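Local coordinates for metallo-beta-lactamase (Simiduia agarivorans, PDB 6MFI), which probably hydrolyses beta-lactam antibiotics, as a subclass B3 metallo-beta-lactamase with two zinc ions in its active site, at residues V28-W33 against Q261-R266; G54-V59 against A65-T70; V76-G81 against L193-R198; T207-D212 against D273-Y278; L248-H253 against Q267-P272. All blocks are in the same frame, centred on the assembly; numbering follows the deposited sequence. Where two conformers were deposited one is given.

Interaction 1 of 5, residues V28-W33 against Q261-R266; sequences VTAEHW and QRLSER
Leu263 alone carries the 261-266 side of this contact, and it meets both Ala30 and Trp33, a small case of one leucine packing against two residues of a helical turn. Along the second segment, Arg262 comes first and takes another direction: its guanidinium group reaches back to Leu249 O with NH2 and, by a weak bond, to Leu269 O with NH1. At Leu263 the first torsion (chi1 -80°) sets CG opposite the carbonyl carbon. Both methyls then lie against CB of Ala30, CD2 at 3.8 Å, and CD1 also comes within 4.2 Å of CE3 of Trp33, approaching that indole obliquely. No hydrogen bond joins the segments, so the fit is one of apolar shape. Helical geometry ends at Arg266, which turns the chain toward the loop that follows. Helix 30-36 and helix 259-265 thus meet beside strand 50-53, whose Phe50 touches Ala30 and Leu263 and lies edge-to-face with Trp33.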
# COMPACT_ATOMS: atom_id res chain seq x y z
N VAL A 28 15.21 -10.60 -12.68
CA VAL A 28 16.23 -9.93 -13.51
C VAL A 28 16.60 -8.61 -12.83
O VAL A 28 17.78 -8.34 -12.60
CB VAL A 28 15.85 -9.73 -15.00
CG1 VAL A 28 14.96 -8.51 -15.25
CG2 VAL A 28 17.11 -9.66 -15.85
N THR A 29 15.60 -7.81 -12.47
CA THR A 29 15.82 -6.66 -11.60
C THR A 29 15.27 -6.90 -10.20
O THR A 29 15.58 -6.13 -9.29
CB THR A 29 15.18 -5.39 -12.19
OG1 THR A 29 15.12 -4.38 -11.17
CG2 THR A 29 13.78 -5.67 -12.70
N ALA A 30 14.47 -7.95 -10.02
CA ALA A 30 14.08 -8.38 -8.69
C ALA A 30 15.20 -9.16 -8.01
O ALA A 30 15.30 -9.14 -6.78
CB ALA A 30 12.80 -9.21 -8.74
N GLU A 31 16.04 -9.85 -8.78
CA GLU A 31 17.26 -10.40 -8.21
C GLU A 31 18.19 -9.29 -7.76
O GLU A 31 18.79 -9.36 -6.68
CB GLU A 31 17.97 -11.30 -9.23
CG GLU A 31 19.34 -11.78 -8.75
CD GLU A 31 20.40 -11.71 -9.83
OE1 GLU A 31 20.05 -11.79 -11.03
OE2 GLU A 31 21.59 -11.56 -9.49
N HIS A 32 18.33 -8.24 -8.57
CA HIS A 32 19.08 -7.06 -8.16
C HIS A 32 18.44 -6.40 -6.94
O HIS A 32 19.15 -5.82 -6.11
CB HIS A 32 19.17 -6.07 -9.32
CG HIS A 32 20.06 -4.90 -9.04
ND1 HIS A 32 21.23 -5.00 -8.31
CD2 HIS A 32 19.96 -3.59 -9.39
CE1 HIS A 32 21.80 -3.82 -8.23
NE2 HIS A 32 21.05 -2.94 -8.88
N TRP A 33 17.12 -6.49 -6.81
CA TRP A 33 16.44 -5.91 -5.65
C TRP A 33 16.81 -6.65 -4.38
O TRP A 33 17.04 -6.02 -3.34
CB TRP A 33 14.93 -5.92 -5.87
CG TRP A 33 14.19 -5.04 -4.90
CD1 TRP A 33 13.78 -3.76 -5.11
CD2 TRP A 33 13.78 -5.38 -3.57
NE1 TRP A 33 13.14 -3.28 -4.00
CE2 TRP A 33 13.12 -4.25 -3.04
CE3 TRP A 33 13.90 -6.53 -2.78
CZ2 TRP A 33 12.59 -4.24 -1.75
CZ3 TRP A 33 13.37 -6.51 -1.50
CH2 TRP A 33 12.72 -5.37 -1.00
N GLN A 261 11.98 -12.57 0.77
CA GLN A 261 12.22 -14.01 0.83
C GLN A 261 11.56 -14.72 -0.35
O GLN A 261 12.15 -15.64 -0.93
CB GLN A 261 11.73 -14.57 2.16
CG GLN A 261 12.39 -13.95 3.37
CD GLN A 261 11.58 -12.80 3.95
OE1 GLN A 261 11.46 -11.74 3.34
NE2 GLN A 261 11.03 -13.01 5.14
N ARG A 262 10.34 -14.32 -0.71
CA ARG A 262 9.67 -14.93 -1.85
C ARG A 262 10.42 -14.64 -3.15
O ARG A 262 10.46 -15.49 -4.05
CB ARG A 262 8.23 -14.43 -1.95
CG ARG A 262 7.33 -14.89 -0.81
CD ARG A 262 5.92 -14.35 -0.98
NE ARG A 262 5.86 -12.90 -0.81
CZ ARG A 262 4.92 -12.12 -1.34
NH1 ARG A 262 3.96 -12.65 -2.08
NH2 ARG A 262 4.95 -10.81 -1.14
N LEU A 263 11.02 -13.46 -3.25
CA LEU A 263 11.80 -13.13 -4.45
C LEU A 263 13.09 -13.94 -4.51
O LEU A 263 13.50 -14.39 -5.58
CB LEU A 263 12.12 -11.63 -4.47
CG LEU A 263 11.01 -10.69 -4.95
CD1 LEU A 263 11.48 -9.25 -4.90
CD2 LEU A 263 10.56 -11.05 -6.36
N SER A 264 13.74 -14.15 -3.36
CA SER A 264 15.02 -14.85 -3.34
C SER A 264 14.84 -16.36 -3.38
O SER A 264 15.64 -17.07 -4.01
CB SER A 264 15.81 -14.44 -2.10
OG SER A 264 16.68 -15.48 -1.69
N GLU A 265 13.81 -16.88 -2.71
CA GLU A 265 13.64 -18.32 -2.55
C GLU A 265 12.96 -18.99 -3.74
O GLU A 265 13.31 -20.13 -4.06
CB GLU A 265 12.81 -18.61 -1.29
CG GLU A 265 13.62 -19.11 -0.11
CD GLU A 265 12.96 -18.78 1.22
OE1 GLU A 265 11.72 -18.66 1.25
OE2 GLU A 265 13.70 -18.64 2.22
N ARG A 266 12.01 -18.33 -4.39
CA ARG A 266 11.12 -19.00 -5.32
C ARG A 266 11.16 -18.32 -6.69
O ARG A 266 11.85 -17.32 -6.90
CB ARG A 266 9.69 -19.01 -4.79
CG ARG A 266 9.57 -19.34 -3.32
CD ARG A 266 8.26 -18.81 -2.81
NE ARG A 266 7.29 -18.73 -3.90
CZ ARG A 266 5.99 -18.53 -3.73
NH1 ARG A 266 5.19 -18.47 -4.78
NH2 ARG A 266 5.50 -18.40 -2.51

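Interaction 2 of 5, residues G54-V59 against A65-T70; sequences GNTYYV and AAILIT
Thr56 fits between Ile67 and Ile69 on one face of the sheet, a good example of a small branched residue filling the dip between two larger ones. With OG1 beside the backbone N (chi1 -64°), its CG2 falls anti to that N and lies 3.8 Å from CG2 of Ile67, while OG1 runs alongside CG1 of Ile69 and accepts a hydrogen bond from Trp197 NE1 of the facing sheet. On the same face the Tyr58 ring reaches back along the partner chain until CE2 is 3.4 Å from CB of Ala65. The other face has its own interlock: both methyls of Val59, CG1 and CG2, rest against Leu68 CB at 3.9 Å each, and CG2 also meets Ala66 CB. Beneath these bumps the backbones pair, Tyr57 with Leu68 in both directions and Val59 N to Ala66 O at 2.8 Å. At the far end Asn55 ND2 donates to Thr70 O (3.0 Å, 147° at the hydrogen), and a water joins Tyr57 OH to Thr70 OG1. Strands 56-58 and 67-71 together form an antiparallel beta hairpin in the seven-stranded sheet of the metallo-beta-lactamase alpha-beta/beta-alpha sandwich.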
# COMPACT_ATOMS: atom_id res chain seq x y z
N GLY A 54 3.20 -9.06 -15.32
CA GLY A 54 2.53 -8.38 -16.41
C GLY A 54 2.71 -6.87 -16.41
O GLY A 54 3.83 -6.36 -16.54
N ASN A 55 1.61 -6.14 -16.27
CA ASN A 55 1.62 -4.69 -16.29
C ASN A 55 1.92 -4.07 -14.93
O ASN A 55 1.94 -2.85 -14.81
CB ASN A 55 0.28 -4.15 -16.80
CG ASN A 55 -0.88 -4.51 -15.89
OD1 ASN A 55 -0.80 -5.45 -15.09
ND2 ASN A 55 -1.97 -3.77 -16.01
N THR A 56 2.16 -4.89 -13.90
CA THR A 56 2.35 -4.41 -12.54
C THR A 56 3.83 -4.41 -12.19
O THR A 56 4.53 -5.40 -12.43
CB THR A 56 1.57 -5.28 -11.55
OG1 THR A 56 0.17 -5.16 -11.80
CG2 THR A 56 1.86 -4.86 -10.12
N TYR A 57 4.31 -3.30 -11.63
CA TYR A 57 5.71 -3.13 -11.28
C TYR A 57 5.83 -2.62 -9.85
O TYR A 57 4.92 -1.98 -9.31
CB TYR A 57 6.43 -2.16 -12.22
CG TYR A 57 6.39 -2.55 -13.68
CD1 TYR A 57 5.30 -2.24 -14.48
CD2 TYR A 57 7.46 -3.22 -14.26
CE1 TYR A 57 5.26 -2.59 -15.81
CE2 TYR A 57 7.43 -3.58 -15.60
CZ TYR A 57 6.33 -3.26 -16.37
OH TYR A 57 6.30 -3.62 -17.70
N TYR A 58 6.98 -2.91 -9.24
CA TYR A 58 7.36 -2.36 -7.95
C TYR A 58 8.28 -1.17 -8.19
O TYR A 58 9.35 -1.33 -8.80
CB TYR A 58 8.04 -3.41 -7.08
CG TYR A 58 8.43 -2.93 -5.69
CD1 TYR A 58 9.63 -2.26 -5.47
CD2 TYR A 58 7.60 -3.16 -4.60
CE1 TYR A 58 9.99 -1.82 -4.21
CE2 TYR A 58 7.95 -2.73 -3.34
CZ TYR A 58 9.14 -2.06 -3.15
OH TYR A 58 9.49 -1.63 -1.89
N VAL A 59 7.87 0.01 -7.74
CA VAL A 59 8.64 1.23 -7.95
C VAL A 59 8.97 1.93 -6.63
O VAL A 59 9.33 3.10 -6.62
CB VAL A 59 7.91 2.18 -8.92
CG1 VAL A 59 7.84 1.58 -10.31
CG2 VAL A 59 6.52 2.51 -8.40
N ALA A 65 6.86 0.35 -0.10
CA ALA A 65 6.41 -0.14 -1.40
C ALA A 65 5.62 0.93 -2.14
O ALA A 65 4.90 1.74 -1.55
CB ALA A 65 5.56 -1.40 -1.24
N ALA A 66 5.76 0.91 -3.47
CA ALA A 66 4.94 1.71 -4.37
C ALA A 66 4.65 0.86 -5.60
O ALA A 66 5.58 0.32 -6.21
CB ALA A 66 5.64 3.02 -4.77
N ILE A 67 3.38 0.73 -5.94
CA ILE A 67 2.94 -0.20 -6.97
C ILE A 67 2.50 0.59 -8.20
O ILE A 67 1.59 1.43 -8.12
CB ILE A 67 1.80 -1.10 -6.47
CG1 ILE A 67 2.20 -1.78 -5.16
CG2 ILE A 67 1.43 -2.14 -7.52
CD1 ILE A 67 3.49 -2.58 -5.25
N LEU A 68 3.14 0.32 -9.33
CA LEU A 68 2.82 0.94 -10.61
C LEU A 68 2.11 -0.07 -11.50
O LEU A 68 2.63 -1.17 -11.73
CB LEU A 68 4.08 1.47 -11.30
CG LEU A 68 3.88 2.17 -12.64
CD1 LEU A 68 3.26 3.56 -12.46
CD2 LEU A 68 5.20 2.26 -13.40
N ILE A 69 0.93 0.29 -11.99
CA ILE A 69 0.13 -0.55 -12.87
C ILE A 69 -0.10 0.21 -14.16
O ILE A 69 -0.77 1.25 -14.16
CB ILE A 69 -1.19 -0.96 -12.21
CG1 ILE A 69 -0.93 -1.69 -10.89
CG2 ILE A 69 -2.00 -1.84 -13.15
CD1 ILE A 69 -2.00 -1.49 -9.86
N THR A 70 0.43 -0.31 -15.26
CA THR A 70 0.43 0.38 -16.54
C THR A 70 -0.71 -0.10 -17.42
O THR A 70 -1.05 -1.29 -17.42
CB THR A 70 1.76 0.18 -17.27
OG1 THR A 70 1.93 -1.20 -17.59
CG2 THR A 70 2.92 0.63 -16.39
O HOH W 1 3.90 -3.06 -18.89

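Interaction 3 of 5, residues V76-G81 against L193-R198; sequences VLIDSG and LSWQWR
Ile78 and Trp195 face each other with their CA atoms 8.9 Å apart, a separation too wide for backbone pairing and suited to side chains meeting between two sheets. This is the interior of the alpha-beta/beta-alpha sandwich of the metallo-beta-lactamase fold, where strand 74-78 of one sheet looks across at strand 193-199 of the other. Two residues apart on their strand, Trp195 and Trp197 both project inward, yet their first torsions differ (-70° and 64°), turning the indoles to different sides of the isoleucine. Ile78 answers with its two branches. The longer one sends CD1 to the six-membered ring of Trp197, 3.9 Å from CZ3 and 4.1 Å from CH2, the two side chains coming from opposite directions. Ile67 and Ile69 of the neighbouring strand and the Tyr210 ring of the facing sheet also pack here. The shorter branch lies at an angle to Trp195, placing CG2 4.1 Å from CD1 in its five-membered ring, whose NE1 is hydrogen-bonded to the backbone O of His108.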
# COMPACT_ATOMS: atom_id res chain seq x y z
N VAL A 76 -1.79 3.68 -13.14
CA VAL A 76 -2.23 3.90 -11.77
C VAL A 76 -1.05 3.64 -10.84
O VAL A 76 -0.32 2.66 -11.02
CB VAL A 76 -3.43 3.00 -11.40
CG1 VAL A 76 -3.87 3.26 -9.97
CG2 VAL A 76 -4.58 3.23 -12.37
N LEU A 77 -0.86 4.53 -9.87
CA LEU A 77 0.25 4.43 -8.93
C LEU A 77 -0.31 4.44 -7.51
O LEU A 77 -1.00 5.39 -7.13
CB LEU A 77 1.25 5.57 -9.13
CG LEU A 77 2.42 5.63 -8.14
CD1 LEU A 77 3.30 4.40 -8.29
CD2 LEU A 77 3.23 6.90 -8.36
N ILE A 78 -0.01 3.40 -6.75
CA ILE A 78 -0.47 3.28 -5.37
C ILE A 78 0.69 3.64 -4.44
O ILE A 78 1.80 3.13 -4.60
CB ILE A 78 -1.00 1.87 -5.06
CG1 ILE A 78 -1.86 1.36 -6.22
CG2 ILE A 78 -1.79 1.87 -3.76
CD1 ILE A 78 -2.11 -0.13 -6.18
N ASP A 79 0.42 4.53 -3.49
CA ASP A 79 1.37 4.96 -2.46
C ASP A 79 2.51 5.78 -3.05
O ASP A 79 2.85 5.66 -4.23
CB ASP A 79 1.92 3.76 -1.69
CG ASP A 79 0.94 3.25 -0.64
OD1 ASP A 79 -0.05 3.95 -0.36
OD2 ASP A 79 1.17 2.14 -0.11
N SER A 80 3.12 6.62 -2.21
CA SER A 80 4.19 7.51 -2.63
C SER A 80 5.45 7.39 -1.79
O SER A 80 6.50 7.91 -2.19
CB SER A 80 3.72 8.97 -2.57
OG SER A 80 3.52 9.38 -1.23
N GLY A 81 5.40 6.73 -0.64
CA GLY A 81 6.48 6.82 0.32
C GLY A 81 6.50 8.20 0.95
O GLY A 81 5.56 8.98 0.85
N LEU A 193 -6.96 1.22 3.10
CA LEU A 193 -7.57 0.53 1.98
C LEU A 193 -6.70 -0.65 1.55
O LEU A 193 -5.48 -0.63 1.71
CB LEU A 193 -7.78 1.47 0.78
CG LEU A 193 -8.81 2.59 0.93
CD1 LEU A 193 -8.97 3.34 -0.39
CD2 LEU A 193 -10.15 2.04 1.40
N SER A 194 -7.36 -1.67 1.01
CA SER A 194 -6.69 -2.80 0.38
C SER A 194 -7.18 -2.90 -1.06
O SER A 194 -8.39 -2.97 -1.31
CB SER A 194 -6.96 -4.11 1.13
OG SER A 194 -6.46 -4.05 2.45
N TRP A 195 -6.24 -2.90 -2.00
CA TRP A 195 -6.56 -2.85 -3.42
C TRP A 195 -6.34 -4.21 -4.06
O TRP A 195 -5.43 -4.96 -3.69
CB TRP A 195 -5.70 -1.80 -4.13
CG TRP A 195 -6.07 -0.40 -3.75
CD1 TRP A 195 -5.48 0.37 -2.79
CD2 TRP A 195 -7.12 0.40 -4.32
NE1 TRP A 195 -6.10 1.60 -2.72
CE2 TRP A 195 -7.10 1.64 -3.66
CE3 TRP A 195 -8.06 0.18 -5.33
CZ2 TRP A 195 -8.00 2.66 -3.97
CZ3 TRP A 195 -8.95 1.20 -5.64
CH2 TRP A 195 -8.91 2.42 -4.96
N GLN A 196 -7.19 -4.53 -5.04
CA GLN A 196 -7.14 -5.81 -5.73
C GLN A 196 -7.40 -5.59 -7.21
O GLN A 196 -8.40 -4.96 -7.58
CB GLN A 196 -8.16 -6.79 -5.14
CG GLN A 196 -8.65 -7.85 -6.11
CD GLN A 196 -10.00 -8.41 -5.72
OE1 GLN A 196 -11.02 -7.73 -5.80
NE2 GLN A 196 -10.02 -9.67 -5.28
N TRP A 197 -6.51 -6.11 -8.05
CA TRP A 197 -6.64 -6.00 -9.50
C TRP A 197 -6.14 -7.29 -10.14
O TRP A 197 -5.56 -8.16 -9.48
CB TRP A 197 -5.87 -4.80 -10.05
CG TRP A 197 -4.39 -4.89 -9.85
CD1 TRP A 197 -3.46 -5.30 -10.76
CD2 TRP A 197 -3.66 -4.57 -8.66
NE1 TRP A 197 -2.20 -5.26 -10.22
CE2 TRP A 197 -2.29 -4.81 -8.92
CE3 TRP A 197 -4.02 -4.10 -7.39
CZ2 TRP A 197 -1.30 -4.60 -7.97
CZ3 TRP A 197 -3.03 -3.89 -6.45
CH2 TRP A 197 -1.69 -4.14 -6.75
N ARG A 198 -6.38 -7.42 -11.44
CA ARG A 198 -5.94 -8.56 -12.21
C ARG A 198 -4.81 -8.15 -13.15
O ARG A 198 -4.85 -7.07 -13.75
CB ARG A 198 -7.09 -9.16 -13.02
CG ARG A 198 -8.15 -9.85 -12.18
CD ARG A 198 -8.91 -10.90 -12.98
NE ARG A 198 -9.47 -10.37 -14.22
CZ ARG A 198 -8.93 -10.53 -15.43
NH1 ARG A 198 -7.81 -11.22 -15.56
NH2 ARG A 198 -9.51 -10.01 -16.50

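Interaction 4 of 5, residues T207-D212 against D273-Y278; sequences TLVYAD and DACRQY
Tyr278 and Cys275, one helical turn apart, face the end of strand 206-210 and the residues after it, a helix seated on a sheet through few side chains. In the conformer given for Cys275, SG lies 3.6 Å from CB of Val209, a contact left doubtful by the second conformer; its disulfide to Cys246 ties the helix back to the chain just ahead of strand 248-250. Helix 274-291 forms part of the outer helical layer of the alpha-beta/beta-alpha sandwich here, with Leu241 of helix 228-242 touching Val209, Ala211, Cys275 and Tyr278. The Tyr278 side chain, stretched out from the main chain (chi1 -179°), extends past Ala211, whose CB is 4.1 Å from CE2. The phenol then arrives at Asp212, OH lying 3.1 Å from the backbone O near the plane of the ring. A water gives a hydrogen bond to Ala211 O and shares another with Tyr278 OH. The Asp212 side chain starts away from the helix, its OD1 hydrogen-bonded to ND1 of the zinc ligand His110.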
# COMPACT_ATOMS: atom_id res chain seq x y z
N THR A 207 -4.52 -12.72 -9.85
CA THR A 207 -5.20 -11.71 -9.05
C THR A 207 -4.24 -11.23 -7.96
O THR A 207 -3.86 -12.00 -7.07
CB THR A 207 -6.49 -12.26 -8.44
OG1 THR A 207 -7.34 -12.74 -9.48
CG2 THR A 207 -7.21 -11.17 -7.67
N LEU A 208 -3.85 -9.97 -8.04
CA LEU A 208 -2.94 -9.36 -7.07
C LEU A 208 -3.74 -8.54 -6.07
O LEU A 208 -4.73 -7.90 -6.42
CB LEU A 208 -1.91 -8.47 -7.77
CG LEU A 208 -0.73 -9.13 -8.49
CD1 LEU A 208 -1.16 -9.80 -9.79
CD2 LEU A 208 0.37 -8.12 -8.75
N VAL A 209 -3.30 -8.57 -4.81
CA VAL A 209 -3.94 -7.82 -3.74
C VAL A 209 -2.87 -7.02 -3.00
O VAL A 209 -1.88 -7.60 -2.53
CB VAL A 209 -4.70 -8.73 -2.76
CG1 VAL A 209 -5.12 -7.95 -1.53
CG2 VAL A 209 -5.91 -9.35 -3.45
N TYR A 210 -3.07 -5.71 -2.91
CA TYR A 210 -2.17 -4.82 -2.17
C TYR A 210 -2.79 -4.59 -0.79
O TYR A 210 -3.44 -3.58 -0.53
CB TYR A 210 -1.96 -3.52 -2.94
CG TYR A 210 -0.87 -2.63 -2.40
CD1 TYR A 210 0.42 -3.12 -2.19
CD2 TYR A 210 -1.12 -1.30 -2.11
CE1 TYR A 210 1.42 -2.30 -1.70
CE2 TYR A 210 -0.12 -0.47 -1.62
CZ TYR A 210 1.14 -0.98 -1.42
OH TYR A 210 2.13 -0.16 -0.93
N ALA A 211 -2.57 -5.56 0.09
CA ALA A 211 -3.17 -5.53 1.42
C ALA A 211 -2.46 -4.52 2.32
O ALA A 211 -1.23 -4.46 2.34
CB ALA A 211 -3.13 -6.92 2.06
N ASP A 212 -3.25 -3.75 3.06
CA ASP A 212 -2.70 -2.72 3.94
C ASP A 212 -1.89 -3.36 5.06
O ASP A 212 -1.95 -4.57 5.31
CB ASP A 212 -3.83 -1.87 4.51
CG ASP A 212 -3.32 -0.66 5.28
OD1 ASP A 212 -2.77 0.26 4.64
OD2 ASP A 212 -3.47 -0.64 6.52
N ASP A 273 -3.53 -19.05 -1.04
CA ASP A 273 -4.03 -18.61 0.27
C ASP A 273 -3.12 -17.53 0.87
O ASP A 273 -2.87 -17.52 2.08
CB ASP A 273 -4.19 -19.78 1.23
CG ASP A 273 -5.34 -20.69 0.85
OD1 ASP A 273 -5.66 -20.79 -0.35
OD2 ASP A 273 -5.94 -21.30 1.76
N ALA A 274 -2.62 -16.63 0.02
CA ALA A 274 -1.73 -15.58 0.50
C ALA A 274 -2.49 -14.60 1.39
O ALA A 274 -2.02 -14.25 2.48
CB ALA A 274 -1.10 -14.85 -0.68
N CYS A 275 -3.66 -14.14 0.95
CA CYS A 275 -4.44 -13.21 1.75
C CYS A 275 -5.09 -13.90 2.94
O CYS A 275 -5.39 -13.25 3.95
CB CYS A 275 -5.50 -12.53 0.88
SG CYS A 275 -4.83 -11.41 -0.36
N ARG A 276 -5.32 -15.22 2.85
CA ARG A 276 -5.88 -15.95 3.97
C ARG A 276 -4.87 -16.10 5.10
O ARG A 276 -5.22 -15.99 6.28
CB ARG A 276 -6.38 -17.32 3.51
CG ARG A 276 -7.07 -18.13 4.59
CD ARG A 276 -7.91 -19.24 3.99
NE ARG A 276 -8.94 -18.72 3.09
CZ ARG A 276 -10.10 -18.20 3.50
NH1 ARG A 276 -10.38 -18.15 4.79
NH2 ARG A 276 -10.97 -17.75 2.61
N GLN A 277 -3.60 -16.34 4.75
CA GLN A 277 -2.57 -16.48 5.76
C GLN A 277 -2.20 -15.13 6.37
O GLN A 277 -1.95 -15.03 7.58
CB GLN A 277 -1.33 -17.15 5.16
CG GLN A 277 -0.19 -17.35 6.14
CD GLN A 277 -0.47 -18.45 7.15
OE1 GLN A 277 -1.10 -19.45 6.83
NE2 GLN A 277 0.00 -18.26 8.38
N TYR A 278 -2.18 -14.07 5.55
CA TYR A 278 -1.79 -12.76 6.05
C TYR A 278 -2.83 -12.21 7.02
O TYR A 278 -2.49 -11.69 8.09
CB TYR A 278 -1.58 -11.80 4.88
CG TYR A 278 -1.15 -10.41 5.30
CD1 TYR A 278 0.17 -10.15 5.65
CD2 TYR A 278 -2.06 -9.36 5.34
CE1 TYR A 278 0.57 -8.88 6.04
CE2 TYR A 278 -1.67 -8.09 5.72
CZ TYR A 278 -0.35 -7.86 6.07
OH TYR A 278 0.05 -6.60 6.45
O HOH W 2 0.73 -4.85 4.62

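Interaction 5 of 5, residues L248-H253 against Q267-P272; sequences LLLTPH and QSLAVP. With ZN (zinc ion), chain B.
Strand 248-250, an outermost strand of the five-stranded sheet, runs on to the zinc ligand His253, and here its Leu248 and Leu250 meet Leu269 and Ala270 of the loop between helices 259-265 and 274-291. Leu248 does most of the touching. It slants across Leu269, placing CG 3.9 Å from Leu269 CB, while its own CB stands 4.2 Å from CB of Ala270. Further along, Leu250 CD2 makes a looser approach to Leu269 CD1, at 4.4 Å. Beyond the strand, Thr251 OG1 donates a 2.6 Å hydrogen bond to His253 O from above the carbonyl plane, closing the short turn before the imidazole. His253 NE2 binds zinc at 2.1 Å, and Asp114, His115 and a water at 2.0 Å from the metal complete the site. No hydrogen bond crosses between the segments, which implies that the direct contact is aliphatic, with Arg262 adding an indirect polar link by bonding Leu249 O and, weakly, Leu269 O; the metal chemistry lies beyond the strand, at His253.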
# COMPACT_ATOMS: atom_id res chain seq x y z
N LEU A 248 -1.57 -13.36 -5.57
CA LEU A 248 -0.30 -12.73 -5.27
C LEU A 248 -0.54 -11.61 -4.27
O LEU A 248 -1.47 -10.82 -4.42
CB LEU A 248 0.35 -12.18 -6.55
CG LEU A 248 1.85 -11.89 -6.55
CD1 LEU A 248 2.40 -12.00 -7.96
CD2 LEU A 248 2.16 -10.51 -5.97
N LEU A 249 0.31 -11.55 -3.24
CA LEU A 249 0.15 -10.59 -2.15
C LEU A 249 1.28 -9.57 -2.16
O LEU A 249 2.45 -9.93 -2.34
CB LEU A 249 0.11 -11.31 -0.79
CG LEU A 249 -0.16 -10.43 0.43
CD1 LEU A 249 -1.59 -9.92 0.42
CD2 LEU A 249 0.14 -11.19 1.71
N LEU A 250 0.92 -8.31 -1.97
CA LEU A 250 1.87 -7.21 -1.87
C LEU A 250 1.51 -6.34 -0.67
O LEU A 250 0.34 -6.17 -0.34
CB LEU A 250 1.89 -6.36 -3.15
CG LEU A 250 2.51 -7.01 -4.38
CD1 LEU A 250 2.32 -6.12 -5.61
CD2 LEU A 250 3.99 -7.30 -4.15
N THR A 251 2.53 -5.79 -0.02
CA THR A 251 2.34 -5.03 1.20
C THR A 251 3.11 -3.72 1.14
O THR A 251 4.20 -3.66 0.55
CB THR A 251 2.80 -5.83 2.43
OG1 THR A 251 4.12 -6.33 2.21
CG2 THR A 251 1.85 -6.99 2.68
N PRO A 252 2.57 -2.65 1.73
CA PRO A 252 3.30 -1.37 1.74
C PRO A 252 4.66 -1.46 2.40
O PRO A 252 5.60 -0.78 1.98
CB PRO A 252 2.35 -0.43 2.50
CG PRO A 252 1.00 -1.05 2.34
CD PRO A 252 1.23 -2.52 2.33
N HIS A 253 4.78 -2.27 3.45
CA HIS A 253 6.08 -2.68 3.95
C HIS A 253 6.40 -4.04 3.34
O HIS A 253 5.74 -5.03 3.69
CB HIS A 253 6.09 -2.76 5.47
CG HIS A 253 5.85 -1.44 6.14
ND1 HIS A 253 6.85 -0.52 6.36
CD2 HIS A 253 4.72 -0.89 6.64
CE1 HIS A 253 6.35 0.54 6.97
NE2 HIS A 253 5.06 0.34 7.15
N GLN A 267 10.37 -18.88 -7.61
CA GLN A 267 10.28 -18.35 -8.97
C GLN A 267 9.27 -17.21 -9.07
O GLN A 267 9.43 -16.32 -9.90
CB GLN A 267 9.90 -19.46 -9.94
CG GLN A 267 10.62 -20.78 -9.70
CD GLN A 267 11.64 -21.09 -10.78
OE1 GLN A 267 11.53 -20.62 -11.91
NE2 GLN A 267 12.65 -21.87 -10.42
N SER A 268 8.22 -17.24 -8.24
CA SER A 268 7.15 -16.25 -8.32
C SER A 268 6.81 -15.75 -6.92
O SER A 268 7.11 -16.39 -5.91
CB SER A 268 5.90 -16.84 -8.98
OG SER A 268 5.31 -17.84 -8.16
N LEU A 269 6.18 -14.57 -6.88
CA LEU A 269 5.69 -14.00 -5.64
C LEU A 269 4.33 -14.55 -5.23
O LEU A 269 3.88 -14.27 -4.11
CB LEU A 269 5.60 -12.47 -5.77
CG LEU A 269 6.90 -11.67 -5.70
CD1 LEU A 269 6.65 -10.23 -6.09
CD2 LEU A 269 7.50 -11.75 -4.31
N ALA A 270 3.68 -15.32 -6.09
CA ALA A 270 2.32 -15.77 -5.84
C ALA A 270 2.30 -16.98 -4.92
O ALA A 270 2.99 -17.97 -5.18
CB ALA A 270 1.62 -16.10 -7.16
N VAL A 271 1.51 -16.90 -3.86
CA VAL A 271 1.32 -18.03 -2.94
C VAL A 271 -0.17 -18.35 -2.91
O VAL A 271 -1.00 -17.43 -2.87
CB VAL A 271 1.83 -17.71 -1.53
CG1 VAL A 271 2.11 -19.00 -0.75
CG2 VAL A 271 3.04 -16.79 -1.56
N PRO A 272 -0.56 -19.63 -2.92
CA PRO A 272 -1.95 -19.96 -2.64
C PRO A 272 -2.31 -19.58 -1.21
O PRO A 272 -1.51 -19.74 -0.28
CB PRO A 272 -2.01 -21.48 -2.84
CG PRO A 272 -0.84 -21.79 -3.72
CD PRO A 272 0.22 -20.81 -3.34
ZN ZN B . 4.00 2.13 7.40
O HOH W 3 3.16 3.04 8.95

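From the N terminus, interaction 1 opens first and closes only at 261-266, bringing the first helix to a late one and enclosing most of the chain. Nested within it, interaction 2 closes the short hairpin loop of the seven-stranded sheet, and interaction 3, next in series, spans over a hundred residues to set that sheet against the five-stranded one. Interaction 4 then opens at 207-212 and closes at 273-278, seating the C-terminal helix on the second sheet; interaction 5 is nested inside it, joining the edge strand to the loop between the last two helices. The segments of both 4 and 5 alternate with those of interaction 1 along the chain, which ties the first helix to the C-terminal part.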